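Long-range contacts in shikimate dehydrogenase-like protein HI_0607 (PDB 1NPY), which oxidises shikimate to 3-dehydroshikimate with NADP(+) in vitro, far more weakly than classical AroE enzymes, so its biological substrate may be another compound: residues A120-H125 with A176-N181; A206-D211 with G229-S234; K147-N152 with A166-L171. All blocks are in the same frame, centred on the assembly; numbering follows the deposited sequence.

Interaction 1: residues A120-H125 with A176-N181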
# COMPACT_ATOMS: atom_id res chain seq x y z
N ALA A 120 14.78 -9.11 -14.18
CA ALA A 120 13.84 -10.23 -14.12
C ALA A 120 12.51 -9.87 -14.77
O ALA A 120 12.08 -8.72 -14.75
CB ALA A 120 13.62 -10.61 -12.67
N LYS A 121 11.82 -10.90 -15.27
CA LYS A 121 10.50 -10.77 -15.88
C LYS A 121 9.43 -10.79 -14.78
O LYS A 121 9.45 -11.67 -13.90
CB LYS A 121 10.26 -11.91 -16.86
CG LYS A 121 11.04 -11.80 -18.17
CD LYS A 121 11.07 -13.11 -18.94
CE LYS A 121 9.68 -13.56 -19.32
NZ LYS A 121 9.63 -14.68 -20.31
N VAL A 122 8.59 -9.76 -14.79
CA VAL A 122 7.52 -9.60 -13.81
C VAL A 122 6.15 -9.80 -14.47
O VAL A 122 5.93 -9.32 -15.57
CB VAL A 122 7.54 -8.19 -13.20
CG1 VAL A 122 6.48 -8.03 -12.11
CG2 VAL A 122 8.93 -7.91 -12.64
N ILE A 123 5.23 -10.50 -13.81
CA ILE A 123 3.81 -10.47 -14.17
C ILE A 123 2.99 -10.01 -12.98
O ILE A 123 3.12 -10.57 -11.89
CB ILE A 123 3.31 -11.84 -14.69
CG1 ILE A 123 4.04 -12.21 -15.98
CG2 ILE A 123 1.79 -11.81 -14.88
CD1 ILE A 123 3.52 -13.55 -16.53
N VAL A 124 2.20 -8.96 -13.18
CA VAL A 124 1.23 -8.47 -12.22
C VAL A 124 -0.17 -8.98 -12.59
O VAL A 124 -0.64 -8.73 -13.70
CB VAL A 124 1.22 -6.93 -12.16
CG1 VAL A 124 0.15 -6.44 -11.23
CG2 VAL A 124 2.58 -6.36 -11.73
N HIS A 125 -0.80 -9.74 -11.71
CA HIS A 125 -2.18 -10.17 -11.89
C HIS A 125 -3.08 -9.17 -11.18
O HIS A 125 -3.11 -9.07 -9.96
CB HIS A 125 -2.37 -11.58 -11.32
CG HIS A 125 -3.68 -12.22 -11.66
ND1 HIS A 125 -4.01 -13.49 -11.23
CD2 HIS A 125 -4.69 -11.82 -12.46
CE1 HIS A 125 -5.19 -13.83 -11.72
NE2 HIS A 125 -5.63 -12.83 -12.46
N ALA A 176 7.80 -16.15 -16.18
CA ALA A 176 8.10 -14.97 -15.38
C ALA A 176 8.84 -15.36 -14.10
O ALA A 176 8.67 -16.46 -13.57
CB ALA A 176 6.82 -14.23 -15.06
N ASP A 177 9.71 -14.47 -13.63
CA ASP A 177 10.49 -14.69 -12.42
C ASP A 177 9.83 -14.19 -11.15
O ASP A 177 10.06 -14.72 -10.07
CB ASP A 177 11.82 -13.96 -12.60
CG ASP A 177 12.51 -14.42 -13.85
OD1 ASP A 177 12.74 -15.64 -13.93
OD2 ASP A 177 12.80 -13.66 -14.80
N ILE A 178 9.06 -13.11 -11.28
CA ILE A 178 8.41 -12.43 -10.18
C ILE A 178 6.92 -12.38 -10.48
O ILE A 178 6.48 -11.77 -11.46
CB ILE A 178 8.98 -11.01 -9.97
CG1 ILE A 178 10.48 -11.07 -9.64
CG2 ILE A 178 8.28 -10.29 -8.85
CD1 ILE A 178 11.20 -9.71 -9.66
N LEU A 179 6.14 -13.03 -9.62
CA LEU A 179 4.69 -13.03 -9.73
C LEU A 179 4.07 -12.17 -8.64
O LEU A 179 4.35 -12.35 -7.46
CB LEU A 179 4.14 -14.45 -9.58
CG LEU A 179 4.86 -15.45 -10.48
CD1 LEU A 179 4.26 -16.82 -10.19
CD2 LEU A 179 4.66 -15.13 -11.95
N VAL A 180 3.28 -11.18 -9.04
CA VAL A 180 2.66 -10.28 -8.08
C VAL A 180 1.15 -10.39 -8.19
O VAL A 180 0.57 -10.21 -9.27
CB VAL A 180 3.06 -8.79 -8.29
CG1 VAL A 180 2.62 -7.95 -7.13
CG2 VAL A 180 4.53 -8.62 -8.58
N ASN A 181 0.48 -10.63 -7.07
CA ASN A 181 -0.97 -10.65 -7.05
C ASN A 181 -1.49 -9.34 -6.45
O ASN A 181 -1.13 -8.98 -5.31
CB ASN A 181 -1.52 -11.80 -6.20
CG ASN A 181 -3.05 -11.73 -6.12
OD1 ASN A 181 -3.70 -11.66 -7.15
ND2 ASN A 181 -3.60 -11.76 -4.93

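Interaction 2: residues A206-D211 with G229-S234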
# COMPACT_ATOMS: atom_id res chain seq x y z
N ALA A 206 8.81 -19.70 -11.18
CA ALA A 206 9.14 -18.35 -10.74
C ALA A 206 10.15 -18.45 -9.61
O ALA A 206 10.42 -19.54 -9.11
CB ALA A 206 7.85 -17.64 -10.31
N SER A 207 10.72 -17.32 -9.21
CA SER A 207 11.63 -17.26 -8.06
C SER A 207 11.03 -16.47 -6.89
O SER A 207 11.46 -16.66 -5.75
CB SER A 207 13.01 -16.76 -8.50
OG SER A 207 12.92 -15.46 -9.02
N VAL A 208 10.06 -15.60 -7.17
CA VAL A 208 9.52 -14.69 -6.16
C VAL A 208 7.99 -14.60 -6.27
O VAL A 208 7.48 -14.40 -7.37
CB VAL A 208 10.03 -13.24 -6.32
CG1 VAL A 208 9.46 -12.38 -5.23
CG2 VAL A 208 11.56 -13.18 -6.26
N ALA A 209 7.30 -14.76 -5.13
CA ALA A 209 5.85 -14.63 -5.06
C ALA A 209 5.49 -13.47 -4.13
O ALA A 209 5.82 -13.51 -2.96
CB ALA A 209 5.23 -15.92 -4.54
N PHE A 210 4.88 -12.41 -4.67
CA PHE A 210 4.55 -11.19 -3.94
C PHE A 210 3.04 -11.02 -3.98
O PHE A 210 2.43 -10.86 -5.05
CB PHE A 210 5.31 -10.04 -4.60
CG PHE A 210 5.14 -8.66 -3.97
CD1 PHE A 210 5.80 -7.60 -4.57
CD2 PHE A 210 4.38 -8.42 -2.85
CE1 PHE A 210 5.69 -6.32 -4.05
CE2 PHE A 210 4.26 -7.15 -2.33
CZ PHE A 210 4.91 -6.09 -2.94
N ASP A 211 2.40 -11.22 -2.84
CA ASP A 211 0.94 -11.17 -2.77
C ASP A 211 0.63 -9.94 -1.93
O ASP A 211 0.96 -9.87 -0.74
CB ASP A 211 0.37 -12.41 -2.10
CG ASP A 211 -1.10 -12.62 -2.37
OD1 ASP A 211 -1.81 -11.67 -2.77
OD2 ASP A 211 -1.62 -13.75 -2.20
N GLY A 229 9.72 -23.54 -1.88
CA GLY A 229 10.95 -22.87 -1.49
C GLY A 229 11.28 -21.59 -2.24
O GLY A 229 12.46 -21.25 -2.42
N LYS A 230 10.24 -20.88 -2.66
CA LYS A 230 10.41 -19.62 -3.38
C LYS A 230 10.47 -18.48 -2.35
O LYS A 230 10.05 -18.65 -1.21
CB LYS A 230 9.23 -19.42 -4.33
CG LYS A 230 8.91 -20.56 -5.27
CD LYS A 230 10.14 -20.97 -6.05
CE LYS A 230 9.89 -21.92 -7.21
NZ LYS A 230 11.11 -22.06 -8.06
N GLN A 231 11.00 -17.33 -2.74
CA GLN A 231 10.98 -16.14 -1.92
C GLN A 231 9.56 -15.60 -1.90
O GLN A 231 8.91 -15.62 -2.94
CB GLN A 231 11.92 -15.10 -2.53
CG GLN A 231 12.01 -13.80 -1.76
CD GLN A 231 13.06 -12.88 -2.34
OE1 GLN A 231 14.25 -13.15 -2.23
NE2 GLN A 231 12.62 -11.80 -2.97
N THR A 232 9.06 -15.20 -0.74
CA THR A 232 7.75 -14.57 -0.65
C THR A 232 7.75 -13.22 0.05
O THR A 232 8.54 -12.97 0.96
CB THR A 232 6.74 -15.44 0.08
OG1 THR A 232 7.14 -15.66 1.44
CG2 THR A 232 6.58 -16.80 -0.53
N ILE A 233 6.87 -12.35 -0.44
CA ILE A 233 6.57 -11.03 0.12
C ILE A 233 5.06 -10.97 0.33
O ILE A 233 4.33 -11.23 -0.62
CB ILE A 233 7.02 -9.91 -0.84
CG1 ILE A 233 8.46 -10.15 -1.26
CG2 ILE A 233 6.90 -8.52 -0.17
CD1 ILE A 233 8.96 -9.12 -2.22
N SER A 234 4.61 -10.66 1.54
CA SER A 234 3.20 -10.78 1.90
C SER A 234 2.61 -9.39 2.03
O SER A 234 3.34 -8.43 2.24
CB SER A 234 3.11 -11.54 3.23
OG SER A 234 1.98 -11.08 3.94

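Interaction 3: residues K147-N152 with A166-L171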
# COMPACT_ATOMS: atom_id res chain seq x y z
N LYS A 147 4.52 -7.50 -17.42
CA LYS A 147 3.27 -7.67 -18.15
C LYS A 147 2.15 -7.59 -17.12
O LYS A 147 2.29 -8.10 -16.00
CB LYS A 147 3.26 -9.01 -18.89
CG LYS A 147 4.37 -9.15 -19.90
CD LYS A 147 4.36 -10.53 -20.55
CE LYS A 147 5.62 -10.80 -21.35
NZ LYS A 147 5.72 -12.22 -21.80
N ILE A 148 1.03 -7.00 -17.52
CA ILE A 148 -0.15 -6.90 -16.68
C ILE A 148 -1.13 -7.93 -17.21
O ILE A 148 -1.51 -7.88 -18.38
CB ILE A 148 -0.73 -5.47 -16.69
CG1 ILE A 148 0.16 -4.53 -15.88
CG2 ILE A 148 -2.11 -5.47 -16.01
CD1 ILE A 148 0.99 -3.57 -16.67
N TYR A 149 -1.44 -8.91 -16.36
CA TYR A 149 -2.44 -9.93 -16.60
C TYR A 149 -3.73 -9.60 -15.86
O TYR A 149 -3.75 -9.54 -14.64
CB TYR A 149 -1.87 -11.26 -16.08
CG TYR A 149 -2.82 -12.44 -16.04
CD1 TYR A 149 -3.71 -12.69 -17.07
CD2 TYR A 149 -2.78 -13.32 -14.96
CE1 TYR A 149 -4.57 -13.78 -17.02
CE2 TYR A 149 -3.64 -14.41 -14.90
CZ TYR A 149 -4.53 -14.63 -15.92
OH TYR A 149 -5.37 -15.72 -15.88
N ALA A 150 -4.81 -9.33 -16.57
CA ALA A 150 -6.00 -8.89 -15.86
C ALA A 150 -7.24 -9.19 -16.68
O ALA A 150 -7.18 -9.20 -17.90
CB ALA A 150 -5.96 -7.41 -15.56
N ARG A 151 -8.33 -9.42 -15.96
CA ARG A 151 -9.59 -9.69 -16.64
C ARG A 151 -10.28 -8.43 -17.18
O ARG A 151 -11.02 -8.54 -18.15
CB ARG A 151 -10.49 -10.53 -15.73
CG ARG A 151 -10.94 -9.84 -14.47
CD ARG A 151 -11.86 -10.71 -13.62
NE ARG A 151 -12.03 -10.12 -12.30
CZ ARG A 151 -12.81 -9.09 -12.01
NH1 ARG A 151 -13.55 -8.52 -12.95
NH2 ARG A 151 -12.87 -8.65 -10.76
N ASN A 152 -10.08 -7.27 -16.57
CA ASN A 152 -10.55 -6.00 -17.12
C ASN A 152 -9.60 -5.53 -18.22
O ASN A 152 -8.54 -4.96 -17.96
CB ASN A 152 -10.66 -4.91 -16.04
CG ASN A 152 -11.46 -3.69 -16.50
OD1 ASN A 152 -12.34 -3.22 -15.78
ND2 ASN A 152 -11.17 -3.17 -17.70
N ALA A 166 3.35 -4.22 -21.23
CA ALA A 166 2.41 -4.93 -22.09
C ALA A 166 1.29 -5.54 -21.27
O ALA A 166 1.47 -5.84 -20.08
CB ALA A 166 3.16 -5.99 -22.89
N TYR A 167 0.15 -5.73 -21.93
CA TYR A 167 -1.03 -6.36 -21.38
C TYR A 167 -1.22 -7.74 -21.98
O TYR A 167 -1.06 -7.91 -23.19
CB TYR A 167 -2.27 -5.51 -21.64
CG TYR A 167 -3.55 -6.23 -21.31
CD1 TYR A 167 -3.98 -6.37 -20.00
CD2 TYR A 167 -4.30 -6.83 -22.32
CE1 TYR A 167 -5.12 -7.05 -19.70
CE2 TYR A 167 -5.45 -7.52 -22.02
CZ TYR A 167 -5.85 -7.64 -20.71
OH TYR A 167 -6.99 -8.33 -20.39
N ILE A 168 -1.60 -8.70 -21.13
CA ILE A 168 -1.99 -10.04 -21.57
C ILE A 168 -3.31 -10.45 -20.95
O ILE A 168 -3.59 -10.19 -19.77
CB ILE A 168 -0.88 -11.08 -21.27
CG1 ILE A 168 -0.56 -11.14 -19.77
CG2 ILE A 168 0.33 -10.76 -22.10
CD1 ILE A 168 0.51 -12.18 -19.40
N ASN A 169 -4.16 -11.08 -21.76
CA ASN A 169 -5.44 -11.57 -21.27
C ASN A 169 -5.32 -13.01 -20.79
O ASN A 169 -6.27 -13.52 -20.21
CB ASN A 169 -6.55 -11.40 -22.32
CG ASN A 169 -7.94 -11.55 -21.73
OD1 ASN A 169 -8.37 -10.76 -20.88
ND2 ASN A 169 -8.67 -12.56 -22.19
N SER A 170 -4.17 -13.66 -20.96
CA SER A 170 -3.93 -14.97 -20.35
C SER A 170 -2.47 -15.37 -20.18
O SER A 170 -1.57 -14.74 -20.73
CB SER A 170 -4.66 -16.06 -21.16
OG SER A 170 -4.25 -16.01 -22.51
N LEU A 171 -2.24 -16.41 -19.38
CA LEU A 171 -0.89 -16.85 -19.09
C LEU A 171 -0.24 -17.87 -20.04
O LEU A 171 0.89 -18.28 -19.82
CB LEU A 171 -0.84 -17.39 -17.66
CG LEU A 171 -1.13 -16.32 -16.60
CD1 LEU A 171 -1.29 -17.00 -15.25
CD2 LEU A 171 -0.04 -15.27 -16.58
O HOH W 1 -4.63 -17.50 -17.82

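Interaction 1: residues A120-H125 with A176-N181
Ala176 opens the contact by laying its CB against the side chain of Ile123, 3.6 Å from CG1. Phe202 of helix 200-205 touches both side chains. At Asp177 the polar grip begins. Its CG stands beside the backbone N (chi1 -55°), which brings OD2 to Lys121 N at 3.0 Å; the bond is nearly straight, 167° at the hydrogen, and uses the anti lone pair of OD2. Lys121 O in turn accepts two amides, Asp177 N at 2.8 Å, more bent, and Ile178 N at 3.0 Å. From Ile178 onward the parallel ladder is regular. Ile178 O takes Ile123 N at 2.9 Å, while the Ile178 CD1 end meets Ala120 CB. Leu179 turns to the Ile123 face, where CD2 barely reaches Ile123 CB. Val180 N binds Ile123 O, and Val180 O receives His125 N at 2.8 Å; Val180 CG2 lies 4.1 Å from Val122 CG1, on the face opposite Leu179. Asn181 bonds through OD1 to Thr183 OG1 and through ND2 to Asp211 OD1. The chemistry implies that Asp177 ties down the strand entrance: its carboxylate takes Lys121 N and its amide shares Lys121 O with Ile178 N. The ladder beyond, axes 15° apart, leads toward the probable NADP(+) loop starting at Gly126.

Interaction 2: residues A206-D211 with G229-S234
The Phe210 ring has Ile233 over one face: CG2 stands 3.6 Å above the ring plane, displaced toward the rim, and 4.0 Å from the centroid, a CH-pi contact. Ile233 CB reaches the same side of the ring, 3.6 Å from Phe210 CD2. Ile233 holds CG2 over the ring because CG1 sits beside the backbone N (chi1 -50°); CG1 leads toward Val208 and leaves CD1 only a loose contact with Val208 CG1. Near the CD2 corner of the ring lies Ile233 O. The flat amide of Gln231 accompanies Val208 on this same sheet face, the two side chains running alongside each other with NE2 3.7 Å from Val208 CG2. Ala209 and Thr232 occupy the other face, where Phe221 and Ala225 of helix 220-227 pack on Ala209.

Between these layers the backbones form a parallel ladder, their axes 14° apart, which closes the beta-alpha-beta unit of strand 208-211, helix 220-227 and strand 231-233 at the outer edge of the sheet. Gln231 N binds Ser207 O, Gln231 O receives Ala209 N at 2.9 Å, Ile233 N binds Ala209 O, and Ile233 O receives Asp211 N at 2.9 Å. Before the ladder starts, Lys230 adds a side-chain bond: bent at chi2 (-53°), its chain reaches back to place NZ 2.8 Å from Ala206 O, and NZ also binds Asp204 O. At the far end Asp211 OD2 bonds to Thr219 OG1 and OD1 to Val213 N. Chemically, the ammonium bridges two carbonyls at the end of helix 200-205 and probably offsets their partial negative charge, while the strand pair rests mainly on backbone bonds, with the Ile233-Phe210 face contact as the chief side-chain packing.

Interaction 3: residues K147-N152 with A166-L171
Leu171 lies across one face of the Tyr149 ring, its CG 3.8 Å from the centroid and 20° off the ring normal, a CH-pi contact in which the two side chains cross at about a right angle. Leu171 CD1 comes closest, 3.5 Å from Tyr149 CE2. The ring also stacks with His125. Nearer the backbone, Ile168 CG1 packs against Tyr149 CB at 3.9 Å. At the ring edge, in its plane, are Ile168 O and Asn169 O.

Outward from this centre, two nearly straight amide bonds hold the short parallel pair: Ile148 N to Ala166 O at 2.8 Å and Ile168 N to Ile148 O at 2.9 Å. Tyr167 faces the other way, toward helix 153-163. Because its CG is anti to the backbone N (chi1 170°), the ring runs along segment 147-152, past Ile148 O, and its OH ends 2.6 Å from Ala150 O, with Asn169 OD1 also close at 2.8 Å. At the polar edge one water joins Tyr149 OH, 2.7 Å away, to Leu171 N.

Strand 146-149, helix 153-163 and strand 166-168 form a beta-alpha-beta unit at the edge of a Rossmann-type parallel sheet. Asn152, at the N-cap position of that helix, lies near Ser127 and Lys154, consistent with the NADP(+) site of this family.

How the interactions relate
All three contacts belong to one six-stranded parallel sheet, ordered 166-168, 146-149, 122-125, 178-181, 208-211, 231-233. Interaction 1 is its central pair; interactions 3 and 2 are the outer pairs, their centres about 11 and 10 Å from that of interaction 1 and about 20 Å from each other. Backbone bonds continue across the junctions: Val124 with Lys147 and Tyr149, and Asp177 with Ser207. Both segments of interaction 3 fall, in sequence, between those of interaction 1, and interaction 2 follows. The 3-2-1-4-5-6 strand order is that of a Rossmann fold, placing the probable NADP(+) residues after strands 122-125, 146-149 and 178-181 along one end of the sheet.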